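Local coordinates for a cystathionine beta-synthase domain protein fused to a Zn-ribbon-like domain (Pyrococcus furiosus, PDB 3GHD) that is of unknown function but probably binds a nucleotide through its CBS domain, the part modelled here, and a metal ion through its Zn-ribbon-like domain, at residues A[50-54]-A[55-59]; A[36-40]-A[41-45]. All coordinates share one frame; numbering follows the deposited sequence.

Contact 1 of 2, residues A[50-54]-A[55-59]; sequences KGKNP and KEVKV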
ATOM      1  N   LYS A  50     -19.422  -2.338  10.574  1.00 14.72           N
ATOM      2  CA  LYS A  50     -20.449  -2.690  11.517  1.00 15.82           C
ATOM      3  C   LYS A  50     -19.890  -2.603  12.927  1.00 16.31           C
ATOM      4  O   LYS A  50     -20.624  -2.771  13.853  1.00 17.64           O
ATOM      5  CB  LYS A  50     -20.973  -4.104  11.265  1.00 15.19           C
ATOM      6  CG  LYS A  50     -21.862  -4.308  10.031  1.00 17.74           C
ATOM      7  CD  LYS A  50     -22.933  -3.267   9.817  1.00 21.27           C
ATOM      8  CE  LYS A  50     -24.082  -3.820   8.915  1.00 23.66           C
ATOM      9  NZ  LYS A  50     -24.959  -2.735   8.346  1.00 25.01           N
ATOM     10  N   GLY A  51     -18.610  -2.326  13.126  1.00 16.45           N
ATOM     11  CA  GLY A  51     -18.122  -2.125  14.505  1.00 16.98           C
ATOM     12  C   GLY A  51     -17.898  -3.416  15.276  1.00 16.71           C
ATOM     13  O   GLY A  51     -17.663  -3.369  16.478  1.00 16.37           O
ATOM     14  N   LYS A  52     -17.888  -4.559  14.570  1.00 17.02           N
ATOM     15  CA  LYS A  52     -17.530  -5.866  15.155  1.00 17.20           C
ATOM     16  C   LYS A  52     -16.009  -6.080  15.341  1.00 17.44           C
ATOM     17  O   LYS A  52     -15.201  -5.489  14.611  1.00 17.42           O
ATOM     18  CB  LYS A  52     -18.126  -7.002  14.309  1.00 17.38           C
ATOM     19  CG  LYS A  52     -19.669  -6.984  14.269  1.00 16.73           C
ATOM     20  CD  LYS A  52     -20.268  -8.267  13.731  1.00 17.16           C
ATOM     21  CE  LYS A  52     -21.739  -8.465  14.205  1.00 18.23           C
ATOM     22  NZ  LYS A  52     -21.929  -9.809  14.824  1.00 20.41           N
ATOM     23  N   ASN A  53     -15.629  -6.893  16.343  1.00 18.16           N
ATOM     24  CA  ASN A  53     -14.221  -7.305  16.517  1.00 18.60           C
ATOM     25  C   ASN A  53     -13.890  -8.528  15.635  1.00 18.00           C
ATOM     26  O   ASN A  53     -14.526  -9.572  15.796  1.00 18.17           O
ATOM     27  CB  ASN A  53     -13.937  -7.632  17.974  1.00 18.66           C
ATOM     28  CG  ASN A  53     -12.446  -7.692  18.300  1.00 20.14           C
ATOM     29  OD1 ASN A  53     -11.581  -7.409  17.473  1.00 21.88           O
ATOM     30  ND2 ASN A  53     -12.147  -8.020  19.518  1.00 18.76           N
ATOM     31  N   PRO A  54     -12.920  -8.410  14.711  1.00 17.77           N
ATOM     32  CA  PRO A  54     -12.725  -9.511  13.744  1.00 17.77           C
ATOM     33  C   PRO A  54     -12.310 -10.854  14.422  1.00 18.21           C
ATOM     34  O   PRO A  54     -12.661 -11.930  13.917  1.00 17.86           O
ATOM     35  CB  PRO A  54     -11.668  -8.947  12.774  1.00 17.72           C
ATOM     36  CG  PRO A  54     -11.860  -7.425  12.862  1.00 16.82           C
ATOM     37  CD  PRO A  54     -12.087  -7.245  14.369  1.00 17.85           C
ATOM     38  N   LYS A  55     -11.633 -10.761  15.572  1.00 18.66           N
ATOM     39  CA  LYS A  55     -11.253 -11.927  16.425  1.00 19.11           C
ATOM     40  C   LYS A  55     -12.444 -12.688  17.018  1.00 18.77           C
ATOM     41  O   LYS A  55     -12.345 -13.867  17.361  1.00 18.87           O
ATOM     42  CB  LYS A  55     -10.334 -11.475  17.578  1.00 19.16           C
ATOM     43  CG  LYS A  55      -9.117 -10.639  17.130  1.00 21.47           C
ATOM     44  CD  LYS A  55      -8.106 -10.475  18.310  1.00 21.57           C
ATOM     45  CE  LYS A  55      -6.855 -11.357  18.107  1.00 21.22           C
ATOM     46  NZ  LYS A  55      -5.766 -11.211  19.170  1.00 24.02           N
ATOM     47  N   GLU A  56     -13.566 -11.997  17.176  1.00 18.38           N
ATOM     48  CA  GLU A  56     -14.785 -12.590  17.742  1.00 18.00           C
ATOM     49  C   GLU A  56     -15.767 -13.025  16.668  1.00 17.46           C
ATOM     50  O   GLU A  56     -16.884 -13.445  16.984  1.00 17.85           O
ATOM     51  CB  GLU A  56     -15.460 -11.577  18.649  1.00 18.14           C
ATOM     52  CG  GLU A  56     -14.539 -11.038  19.709  1.00 18.88           C
ATOM     53  CD  GLU A  56     -15.228 -10.015  20.635  1.00 24.42           C
ATOM     54  OE1 GLU A  56     -16.407  -9.631  20.374  1.00 23.58           O
ATOM     55  OE2 GLU A  56     -14.567  -9.592  21.621  1.00 23.81           O
ATOM     56  N   VAL A  57     -15.355 -12.923  15.410  1.00 15.79           N
ATOM     57  CA  VAL A  57     -16.223 -13.294  14.289  1.00 15.60           C
ATOM     58  C   VAL A  57     -15.625 -14.477  13.471  1.00 15.59           C
ATOM     59  O   VAL A  57     -14.449 -14.458  13.097  1.00 17.86           O
ATOM     60  CB  VAL A  57     -16.580 -12.040  13.450  1.00 15.69           C
ATOM     61  CG1 VAL A  57     -17.351 -12.414  12.192  1.00 14.73           C
ATOM     62  CG2 VAL A  57     -17.383 -11.037  14.310  1.00 15.68           C
ATOM     63  N   LYS A  58     -16.434 -15.512  13.242  1.00 15.94           N
ATOM     64  CA  LYS A  58     -16.054 -16.688  12.473  1.00 15.76           C
ATOM     65  C   LYS A  58     -16.511 -16.462  11.030  1.00 17.27           C
ATOM     66  O   LYS A  58     -17.606 -15.915  10.806  1.00 16.70           O
ATOM     67  CB  LYS A  58     -16.664 -17.958  13.098  1.00 16.22           C
ATOM     68  CG  LYS A  58     -16.240 -18.113  14.551  1.00 16.50           C
ATOM     69  CD  LYS A  58     -16.679 -19.415  15.184  1.00 17.96           C
ATOM     70  CE  LYS A  58     -17.754 -19.267  16.283  1.00 19.76           C
ATOM     71  NZ  LYS A  58     -19.178 -19.348  15.780  1.00 18.49           N
ATOM     72  N   VAL A  59     -15.667 -16.845  10.059  1.00 17.79           N
ATOM     73  CA  VAL A  59     -15.952 -16.558   8.636  1.00 19.29           C
ATOM     74  C   VAL A  59     -17.291 -17.110   8.166  1.00 19.28           C
ATOM     75  O   VAL A  59     -17.924 -16.517   7.292  1.00 20.44           O
ATOM     76  CB  VAL A  59     -14.821 -17.004   7.634  1.00 19.58           C
ATOM     77  CG1 VAL A  59     -13.651 -15.992   7.622  1.00 20.00           C
ATOM     78  CG2 VAL A  59     -14.394 -18.490   7.867  1.00 19.75           C
TER
HETATM   79  O   HOH W   1     -17.744  -8.478  17.771  1.00 11.85           O

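Contact 2 of 2, residues A[36-40]-A[41-45]; sequences GVVTE and RDILD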
ATOM      1  N   GLY A  36     -19.410 -21.713   1.275  1.00 16.63           N
ATOM      2  CA  GLY A  36     -19.585 -20.341   0.811  1.00 16.45           C
ATOM      3  C   GLY A  36     -18.260 -19.644   0.507  1.00 15.89           C
ATOM      4  O   GLY A  36     -17.207 -20.290   0.425  1.00 15.64           O
ATOM      5  N   VAL A  37     -18.331 -18.328   0.387  1.00 15.56           N
ATOM      6  CA  VAL A  37     -17.181 -17.483   0.098  1.00 15.69           C
ATOM      7  C   VAL A  37     -17.254 -16.181   0.961  1.00 15.50           C
ATOM      8  O   VAL A  37     -18.357 -15.659   1.244  1.00 13.98           O
ATOM      9  CB  VAL A  37     -17.166 -17.195  -1.429  1.00 15.70           C
ATOM     10  CG1 VAL A  37     -18.428 -16.412  -1.809  1.00 17.38           C
ATOM     11  CG2 VAL A  37     -15.854 -16.480  -1.915  1.00 16.24           C
ATOM     12  N   VAL A  38     -16.083 -15.677   1.363  1.00 14.88           N
ATOM     13  CA  VAL A  38     -15.915 -14.404   2.091  1.00 15.07           C
ATOM     14  C   VAL A  38     -14.873 -13.558   1.309  1.00 15.70           C
ATOM     15  O   VAL A  38     -13.858 -14.063   0.788  1.00 15.21           O
ATOM     16  CB  VAL A  38     -15.534 -14.613   3.591  1.00 14.66           C
ATOM     17  CG1 VAL A  38     -15.221 -13.279   4.260  1.00 15.54           C
ATOM     18  CG2 VAL A  38     -16.657 -15.389   4.404  1.00 15.81           C
ATOM     19  N   THR A  39     -15.232 -12.308   1.031  1.00 14.73           N
ATOM     20  CA  THR A  39     -14.394 -11.391   0.306  1.00 14.45           C
ATOM     21  C   THR A  39     -13.884 -10.332   1.257  1.00 13.85           C
ATOM     22  O   THR A  39     -14.378 -10.161   2.375  1.00 13.77           O
ATOM     23  CB  THR A  39     -15.134 -10.754  -0.917  1.00 14.33           C
ATOM     24  OG1 THR A  39     -16.129  -9.833  -0.470  1.00 14.32           O
ATOM     25  CG2 THR A  39     -15.783 -11.836  -1.716  1.00 15.97           C
ATOM     26  N   GLU A  40     -12.909  -9.589   0.798  1.00 13.99           N
ATOM     27  CA  GLU A  40     -12.421  -8.439   1.562  1.00 11.38           C
ATOM     28  C   GLU A  40     -13.518  -7.389   1.708  1.00 11.73           C
ATOM     29  O   GLU A  40     -13.563  -6.708   2.707  1.00 12.30           O
ATOM     30  CB  GLU A  40     -11.128  -7.862   0.922  1.00 11.52           C
ATOM     31  CG  GLU A  40      -9.970  -8.844   1.010  1.00 11.31           C
ATOM     32  CD  GLU A  40      -8.618  -8.266   0.665  1.00 14.54           C
ATOM     33  OE1 GLU A  40      -8.614  -7.540  -0.323  1.00 15.34           O
ATOM     34  OE2 GLU A  40      -7.574  -8.534   1.372  1.00 13.99           O
ATOM     35  N   ARG A  41     -14.435  -7.256   0.742  1.00 11.52           N
ATOM     36  CA  ARG A  41     -15.551  -6.325   0.881  1.00 11.43           C
ATOM     37  C   ARG A  41     -16.457  -6.779   2.009  1.00 12.05           C
ATOM     38  O   ARG A  41     -16.916  -5.953   2.828  1.00 13.39           O
ATOM     39  CB  ARG A  41     -16.372  -6.247  -0.402  1.00 12.36           C
ATOM     40  CG  ARG A  41     -15.756  -5.268  -1.374  1.00 12.20           C
ATOM     41  CD  ARG A  41     -16.534  -3.997  -1.404  1.00 12.25           C
ATOM     42  NE  ARG A  41     -16.545  -3.264  -0.174  1.00 12.60           N
ATOM     43  CZ  ARG A  41     -15.590  -2.411   0.223  1.00 13.96           C
ATOM     44  NH1 ARG A  41     -15.723  -1.736   1.355  1.00 13.15           N
ATOM     45  NH2 ARG A  41     -14.572  -2.147  -0.570  1.00 15.34           N
ATOM     46  N   ASP A  42     -16.700  -8.086   2.053  1.00 12.01           N
ATOM     47  CA  ASP A  42     -17.435  -8.697   3.177  1.00 11.97           C
ATOM     48  C   ASP A  42     -16.823  -8.344   4.539  1.00 11.97           C
ATOM     49  O   ASP A  42     -17.553  -8.043   5.544  1.00 10.52           O
ATOM     50  CB  ASP A  42     -17.541 -10.218   3.047  1.00 12.10           C
ATOM     51  CG  ASP A  42     -18.446 -10.658   1.884  1.00 12.98           C
ATOM     52  OD1 ASP A  42     -19.429  -9.952   1.587  1.00 15.06           O
ATOM     53  OD2 ASP A  42     -18.144 -11.687   1.271  1.00 14.12           O
ATOM     54  N   ILE A  43     -15.517  -8.484   4.589  1.00 11.76           N
ATOM     55  CA  ILE A  43     -14.733  -8.210   5.786  1.00 11.75           C
ATOM     56  C   ILE A  43     -14.872  -6.753   6.239  1.00 12.62           C
ATOM     57  O   ILE A  43     -15.238  -6.487   7.413  1.00 12.84           O
ATOM     58  CB  ILE A  43     -13.272  -8.631   5.678  1.00 11.64           C
ATOM     59  CG1 ILE A  43     -13.134 -10.153   5.586  1.00 11.83           C
ATOM     60  CG2 ILE A  43     -12.494  -8.034   6.854  1.00  9.93           C
ATOM     61  CD1 ILE A  43     -11.707 -10.620   5.352  1.00 11.47           C
ATOM     62  N   LEU A  44     -14.744  -5.833   5.313  1.00 12.14           N
ATOM     63  CA  LEU A  44     -14.856  -4.417   5.609  1.00 12.25           C
ATOM     64  C   LEU A  44     -16.280  -4.017   5.918  1.00 11.96           C
ATOM     65  O   LEU A  44     -16.525  -3.344   6.906  1.00 13.78           O
ATOM     66  CB  LEU A  44     -14.309  -3.597   4.424  1.00 11.30           C
ATOM     67  CG  LEU A  44     -12.779  -3.576   4.150  1.00 12.33           C
ATOM     68  CD1 LEU A  44     -12.564  -3.117   2.669  1.00 11.30           C
ATOM     69  CD2 LEU A  44     -12.024  -2.702   5.196  1.00 14.01           C
ATOM     70  N   ASP A  45     -17.229  -4.496   5.117  1.00 11.94           N
ATOM     71  CA  ASP A  45     -18.620  -4.031   5.187  1.00 13.15           C
ATOM     72  C   ASP A  45     -19.438  -4.707   6.260  1.00 13.98           C
ATOM     73  O   ASP A  45     -20.303  -4.068   6.860  1.00 15.62           O
ATOM     74  CB  ASP A  45     -19.322  -4.180   3.844  1.00 13.79           C
ATOM     75  CG  ASP A  45     -18.674  -3.358   2.738  1.00 16.44           C
ATOM     76  OD1 ASP A  45     -17.906  -2.437   3.089  1.00 16.69           O
ATOM     77  OD2 ASP A  45     -18.936  -3.630   1.517  1.00 16.21           O
TER
HETATM   78  O   HOH W   2     -19.161 -13.108  -0.584  1.00 18.63           O

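Contact 1 of 2, residues A[50-54]-A[55-59]
The amide of E56 reaches back to the carbonyl oxygen of N53, E56 N to N53 O 3.0 Å, and closes a tight turn. The next step repeats the pattern, V57 N bonding P54 O at 3.2 Å, so that two successive bonds each span three residues, as in a 3-10 turn. A water bridges the two halves of the turn, accepting from N53 N and donating to E56 OE1. The side chain of N53 crosses that of E56 at about a right angle, N53 CB lying 3.8 Å from E56 CD, while N53 ND2 stands 3.6 Å from E56 OE2 with the amide and carboxylate planes 57° apart. With CG anti to the backbone N (chi1 -164°), the N53 amide runs alongside K55, its OD1 4.1 Å from K55 CG; this oxygen is buried and has no hydrogen-bonding partner in the model. N53 also packs on N53 of the second subunit. An alanine here would keep CB against E56 CD but would probably lose the amide beside the E56 carboxylate and K55 CG, and thin the packing on N53 of the second subunit. V57 CG2 lies against N53 O, 3.5 Å away, and against K52 CD. P54 turns its ring the other way, onto V11 and V47, and meets P54 of the second subunit. The chain leaves helix 40-48 through a Schellman motif at G51, whose positive phi suits glycine, and then winds into this short 3-10 turn, in the loop that leads from helix 40-48 of the CBS domain towards strand 64-65.

Contact 2 of 2, residues A[36-40]-A[41-45]
T39 and D42 hold each other by reciprocal side-chain-to-backbone bonds. D42 N points at T39 OG1, 3.1 Å away, in a nearly straight bond. T39 N answers by bonding D42 OD2 at 3.0 Å, on the anti side of the carboxylate and 30° out of its plane. T39 is the N-cap: its OG1 lies between its own backbone N and carbonyl carbon (chi1 71°), which puts the hydroxyl within reach of D42 N, an amide that has no earlier helical carbonyl to use. Ordinary helical bonds begin at once, I43 N to T39 O at 3.0 Å and L44 N to E40 O at the same length. V38 CG1 packs 4.0 Å from I43 CG1, the two side chains crossing at about a right angle, and I43 goes on to touch V11 and L18 of helix 11-20. R41 and D45, four residues apart on the helix, meet side-on: R41 NE bonds OD2 of D45 while R41 NH1 forms a salt bridge to D45 OD1 at 2.9 Å, with the carboxylate at the edge of the guanidinium. R41 NH2, which this grip does not use, pairs with E40 of the second subunit and bonds V68 O of the third, while E40 pairs with R41 of the second. The T39-D42 pair is a capping box, here joining strand 33-39 to helix 40-48 of the CBS domain.

In the fold
The two contacts follow one another along the chain: contact 2 starts helix 40-48 and contact 1 lies in the loop that leaves it, their centres about 12 Å apart. They touch at two places. V59 O comes within 3.4 Å of V38 CG2, and K50 CG within 3.5 Å of D45 O. Both also touch helix 11-20, where V11 meets P54 and V57 from contact 1 and I43 from contact 2. Both face the second subunit as well, with salt bridges from residues 36-45 and mainly packing from residues 50-59, so this helix and its exit loop together contribute to the subunit interface.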